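Local coordinates for protein Pre-mRNA splicing factor PRP8 (Cyanidioschyzon merolae, PDB 6NQI) that probably acts as a scaffold of the spliceosome, binding small nuclear RNAs and intronic pre-mRNA, and is represented here by its RNase H-like domain, at residues Q9-R17 against E76-Q86. Residues are numbered along the deposited sequence; the frame is centred on the assembly and turned at random.
With BME (beta-mercaptoethanol), chain C.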
loop_
_atom_site.group_PDB
_atom_site.type_symbol
_atom_site.label_atom_id
_atom_site.label_comp_id
_atom_site.label_asym_id
_atom_site.label_seq_id
_atom_site.Cartn_x
_atom_site.Cartn_y
_atom_site.Cartn_z
ATOM N N GLN A 9 6.208 -2.630 15.096
ATOM C CA GLN A 9 5.120 -1.751 15.475
ATOM C C GLN A 9 4.107 -1.625 14.343
ATOM O O GLN A 9 4.273 -2.176 13.258
ATOM C CB GLN A 9 5.674 -0.386 15.864
ATOM C CG GLN A 9 6.698 0.128 14.874
ATOM C CD GLN A 9 7.783 0.935 15.555
ATOM O OE1 GLN A 9 7.700 1.211 16.753
ATOM N NE2 GLN A 9 8.812 1.313 14.799
ATOM N N ARG A 10 3.045 -0.879 14.623
ATOM C CA ARG A 10 2.033 -0.526 13.633
ATOM C C ARG A 10 2.575 0.663 12.837
ATOM O O ARG A 10 2.540 1.798 13.309
ATOM C CB ARG A 10 0.702 -0.196 14.316
ATOM C CG ARG A 10 -0.536 -0.066 13.371
ATOM C CD ARG A 10 -1.821 0.391 14.101
ATOM N NE ARG A 10 -2.479 -0.685 14.836
ATOM C CZ ARG A 10 -3.521 -1.401 14.395
ATOM N NH1 ARG A 10 -4.055 -1.141 13.203
ATOM N NH2 ARG A 10 -4.030 -2.389 15.155
ATOM N N LEU A 11 3.146 0.388 11.658
ATOM C CA LEU A 11 3.630 1.371 10.689
ATOM C C LEU A 11 2.679 1.492 9.483
ATOM O O LEU A 11 1.906 0.577 9.176
ATOM C CB LEU A 11 5.026 0.997 10.175
ATOM C CG LEU A 11 6.276 1.094 11.035
ATOM C CD1 LEU A 11 7.561 0.820 10.236
ATOM C CD2 LEU A 11 6.307 2.504 11.583
ATOM N N TRP A 12 2.729 2.642 8.795
ATOM C CA TRP A 12 1.999 2.848 7.537
ATOM C C TRP A 12 3.003 3.125 6.430
ATOM O O TRP A 12 3.653 4.176 6.433
ATOM C CB TRP A 12 0.991 3.997 7.625
ATOM C CG TRP A 12 -0.303 3.620 8.283
ATOM C CD1 TRP A 12 -0.595 2.433 8.859
ATOM C CD2 TRP A 12 -1.474 4.434 8.433
ATOM N NE1 TRP A 12 -1.874 2.436 9.351
ATOM C CE2 TRP A 12 -2.435 3.657 9.113
ATOM C CE3 TRP A 12 -1.816 5.738 8.030
ATOM C CZ2 TRP A 12 -3.702 4.128 9.421
ATOM C CZ3 TRP A 12 -3.095 6.220 8.334
ATOM C CH2 TRP A 12 -4.016 5.415 9.029
ATOM N N ILE A 13 3.119 2.201 5.483
ATOM C CA ILE A 13 3.930 2.410 4.293
ATOM C C ILE A 13 3.033 3.024 3.205
ATOM O O ILE A 13 2.042 2.413 2.775
ATOM C CB ILE A 13 4.556 1.095 3.808
ATOM C CG1 ILE A 13 5.113 0.234 4.957
ATOM C CG2 ILE A 13 5.700 1.415 2.879
ATOM C CD1 ILE A 13 6.355 0.768 5.689
ATOM N N VAL A 14 3.354 4.241 2.774
ATOM C CA VAL A 14 2.533 4.949 1.807
ATOM C C VAL A 14 3.293 5.068 0.496
ATOM O O VAL A 14 4.443 5.534 0.474
ATOM C CB VAL A 14 2.111 6.325 2.333
ATOM C CG1 VAL A 14 0.955 6.876 1.438
ATOM C CG2 VAL A 14 1.766 6.240 3.836
ATOM N N ASP A 15 2.668 4.602 -0.586
ATOM C CA ASP A 15 3.273 4.577 -1.918
ATOM C C ASP A 15 2.272 5.185 -2.892
ATOM O O ASP A 15 1.190 4.623 -3.112
ATOM C CB ASP A 15 3.656 3.142 -2.309
ATOM C CG ASP A 15 4.553 3.067 -3.541
ATOM O OD1 ASP A 15 4.619 4.031 -4.327
ATOM O OD2 ASP A 15 5.227 2.026 -3.727
ATOM N N ASP A 16 2.616 6.333 -3.466
ATOM C CA ASP A 16 1.729 6.991 -4.414
ATOM C C ASP A 16 2.306 7.023 -5.820
ATOM O O ASP A 16 1.739 7.670 -6.694
ATOM C CB ASP A 16 1.377 8.403 -3.919
ATOM C CG ASP A 16 2.547 9.367 -3.987
ATOM O OD1 ASP A 16 3.710 8.913 -4.116
ATOM O OD2 ASP A 16 2.296 10.592 -3.875
ATOM N N ARG A 17 3.378 6.280 -6.069
ATOM C CA ARG A 17 4.065 6.287 -7.354
ATOM C C ARG A 17 3.185 5.848 -8.532
ATOM O O ARG A 17 3.622 5.957 -9.687
ATOM C CB ARG A 17 5.302 5.407 -7.253
ATOM C CG ARG A 17 6.366 6.026 -6.414
ATOM C CD ARG A 17 7.547 5.114 -6.252
ATOM N NE ARG A 17 7.291 4.030 -5.309
ATOM C CZ ARG A 17 8.245 3.198 -4.893
ATOM N NH1 ARG A 17 9.485 3.360 -5.352
ATOM N NH2 ARG A 17 7.972 2.228 -4.018
ATOM N N GLU A 76 -6.334 4.053 19.470
ATOM C CA GLU A 76 -5.575 2.821 19.678
ATOM C C GLU A 76 -5.085 2.180 18.380
ATOM O O GLU A 76 -4.250 1.275 18.435
ATOM C CB GLU A 76 -6.374 1.825 20.529
ATOM C CG GLU A 76 -6.563 2.280 22.008
ATOM C CD GLU A 76 -7.715 3.243 22.235
ATOM O OE1 GLU A 76 -8.072 3.980 21.284
ATOM O OE2 GLU A 76 -8.235 3.273 23.381
ATOM N N GLU A 77 -5.583 2.589 17.218
ATOM C CA GLU A 77 -5.151 1.973 15.971
ATOM C C GLU A 77 -4.365 2.937 15.089
ATOM O O GLU A 77 -4.155 2.661 13.903
ATOM C CB GLU A 77 -6.342 1.431 15.193
ATOM C CG GLU A 77 -7.026 0.210 15.761
ATOM C CD GLU A 77 -8.193 -0.204 14.870
ATOM O OE1 GLU A 77 -9.354 -0.139 15.333
ATOM O OE2 GLU A 77 -7.941 -0.560 13.686
ATOM N N LEU A 78 -3.914 4.054 15.649
ATOM C CA LEU A 78 -3.109 4.998 14.892
ATOM C C LEU A 78 -1.725 4.405 14.669
ATOM O O LEU A 78 -1.205 3.710 15.541
ATOM C CB LEU A 78 -2.978 6.306 15.655
ATOM C CG LEU A 78 -4.252 7.139 15.798
ATOM C CD1 LEU A 78 -3.976 8.316 16.726
ATOM C CD2 LEU A 78 -4.785 7.592 14.444
ATOM N N PRO A 79 -1.107 4.644 13.527
ATOM C CA PRO A 79 0.232 4.098 13.313
ATOM C C PRO A 79 1.261 4.759 14.222
ATOM O O PRO A 79 1.153 5.933 14.576
ATOM C CB PRO A 79 0.503 4.397 11.833
ATOM C CG PRO A 79 -0.303 5.581 11.552
ATOM C CD PRO A 79 -1.562 5.416 12.360
ATOM N N ARG A 80 2.250 3.972 14.629
ATOM C CA ARG A 80 3.368 4.503 15.397
ATOM C C ARG A 80 4.416 5.167 14.515
ATOM O O ARG A 80 5.321 5.818 15.040
ATOM C CB ARG A 80 3.978 3.395 16.269
ATOM C CG ARG A 80 3.076 3.063 17.452
ATOM C CD ARG A 80 3.445 1.755 18.100
ATOM N NE ARG A 80 3.829 1.916 19.513
ATOM C CZ ARG A 80 4.326 0.936 20.269
ATOM N NH1 ARG A 80 4.514 -0.280 19.754
ATOM N NH2 ARG A 80 4.641 1.164 21.547
ATOM N N GLY A 81 4.314 5.008 13.202
ATOM C CA GLY A 81 5.173 5.687 12.246
ATOM C C GLY A 81 4.539 5.680 10.871
ATOM O O GLY A 81 3.652 4.870 10.580
ATOM N N ILE A 82 4.951 6.639 10.042
ATOM C CA ILE A 82 4.477 6.769 8.664
ATOM C C ILE A 82 5.701 6.803 7.767
ATOM O O ILE A 82 6.587 7.634 7.979
ATOM C CB ILE A 82 3.628 8.034 8.468
ATOM C CG1 ILE A 82 2.333 7.917 9.273
ATOM C CG2 ILE A 82 3.384 8.268 6.983
ATOM C CD1 ILE A 82 1.660 9.236 9.588
ATOM N N VAL A 83 5.764 5.910 6.786
ATOM C CA VAL A 83 6.915 5.834 5.887
ATOM C C VAL A 83 6.424 6.129 4.476
ATOM O O VAL A 83 5.588 5.386 3.942
ATOM C CB VAL A 83 7.611 4.459 5.950
ATOM C CG1 VAL A 83 8.933 4.480 5.177
ATOM C CG2 VAL A 83 7.792 3.976 7.381
ATOM N N LEU A 84 6.950 7.188 3.867
ATOM C CA LEU A 84 6.566 7.612 2.528
ATOM C C LEU A 84 7.552 7.082 1.505
ATOM O O LEU A 84 8.769 7.120 1.715
ATOM C CB LEU A 84 6.508 9.136 2.415
ATOM C CG LEU A 84 5.619 9.852 3.420
ATOM C CD1 LEU A 84 5.751 11.359 3.288
ATOM C CD2 LEU A 84 4.182 9.405 3.208
ATOM N N ALA A 85 7.012 6.568 0.403
ATOM C CA ALA A 85 7.877 6.075 -0.656
ATOM C C ALA A 85 8.555 7.222 -1.388
ATOM O O ALA A 85 9.694 7.077 -1.838
ATOM C CB ALA A 85 7.085 5.197 -1.622
ATOM N N GLN A 86 7.874 8.362 -1.536
ATOM C CA GLN A 86 8.432 9.519 -2.234
ATOM C C GLN A 86 8.616 10.691 -1.276
ATOM O O GLN A 86 7.670 11.114 -0.599
ATOM C CB GLN A 86 7.555 9.921 -3.424
ATOM C CG GLN A 86 7.849 9.089 -4.668
ATOM C CD GLN A 86 7.016 9.489 -5.885
ATOM O OE1 GLN A 86 5.866 9.915 -5.753
ATOM N NE2 GLN A 86 7.599 9.344 -7.077
HETATM C C1 BME C . 3.447 8.393 -0.780
HETATM C C2 BME C . 3.671 9.822 -0.323
HETATM O O1 BME C . 4.540 8.113 -1.617
HETATM S S2 BME C . 2.237 10.590 0.471
#
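Trp12 and Pro79 meet where two neighbouring parallel strands of the RNase H-like sheet of this Prp8 domain, 11-16 and 81-84, start to run together. Strands 24-32 and 37-43 and helix 54-71 come between them in the chain, and the helix packs against Trp12 and Val14. The tight part is here. The proline ring sits over one face of the indole, with CG 3.5 Å from Trp12 CD2, and its CB sits above the five-membered ring in a CH-pi contact. With CG anti to the carbonyl carbon (chi1 -81°), the indole turns one face to Pro79, while NE1 hydrogen-bonds to Glu32 OE2 on the adjoining strand 24-32. An alanine in place of Trp12 would probably leave the proline ring without the aromatic face it packs on and Glu32 without the indole N-H. Backbone bonds continue the pairing: Val83 N donates to Trp12 O at 2.8 Å and Val14 N to Val83 O. On the face of the sheet that carries Trp12, Val14 CB packs on Leu84 CD2 at 3.8 Å; on the other face of the sheet Ile13 CD1 touches Val83 CG2, and Leu11 CD2 rests against Gly81 CA.

The looser, more exposed margin precedes the strands. Glu77 CA lies over one face of the Arg10 guanidinium, toward its rim, but the ion pair from Arg10 NH1 to Glu77 OE2 is long, 4.0 Å, and no N-H points at that oxygen; the stronger partner of NH1 is Glu32, in a salt bridge. At the far end, beta-mercaptoethanol, probably from the crystallisation liquor, gives its O1 hydroxyl to Asp16 OD1 at 2.8 Å.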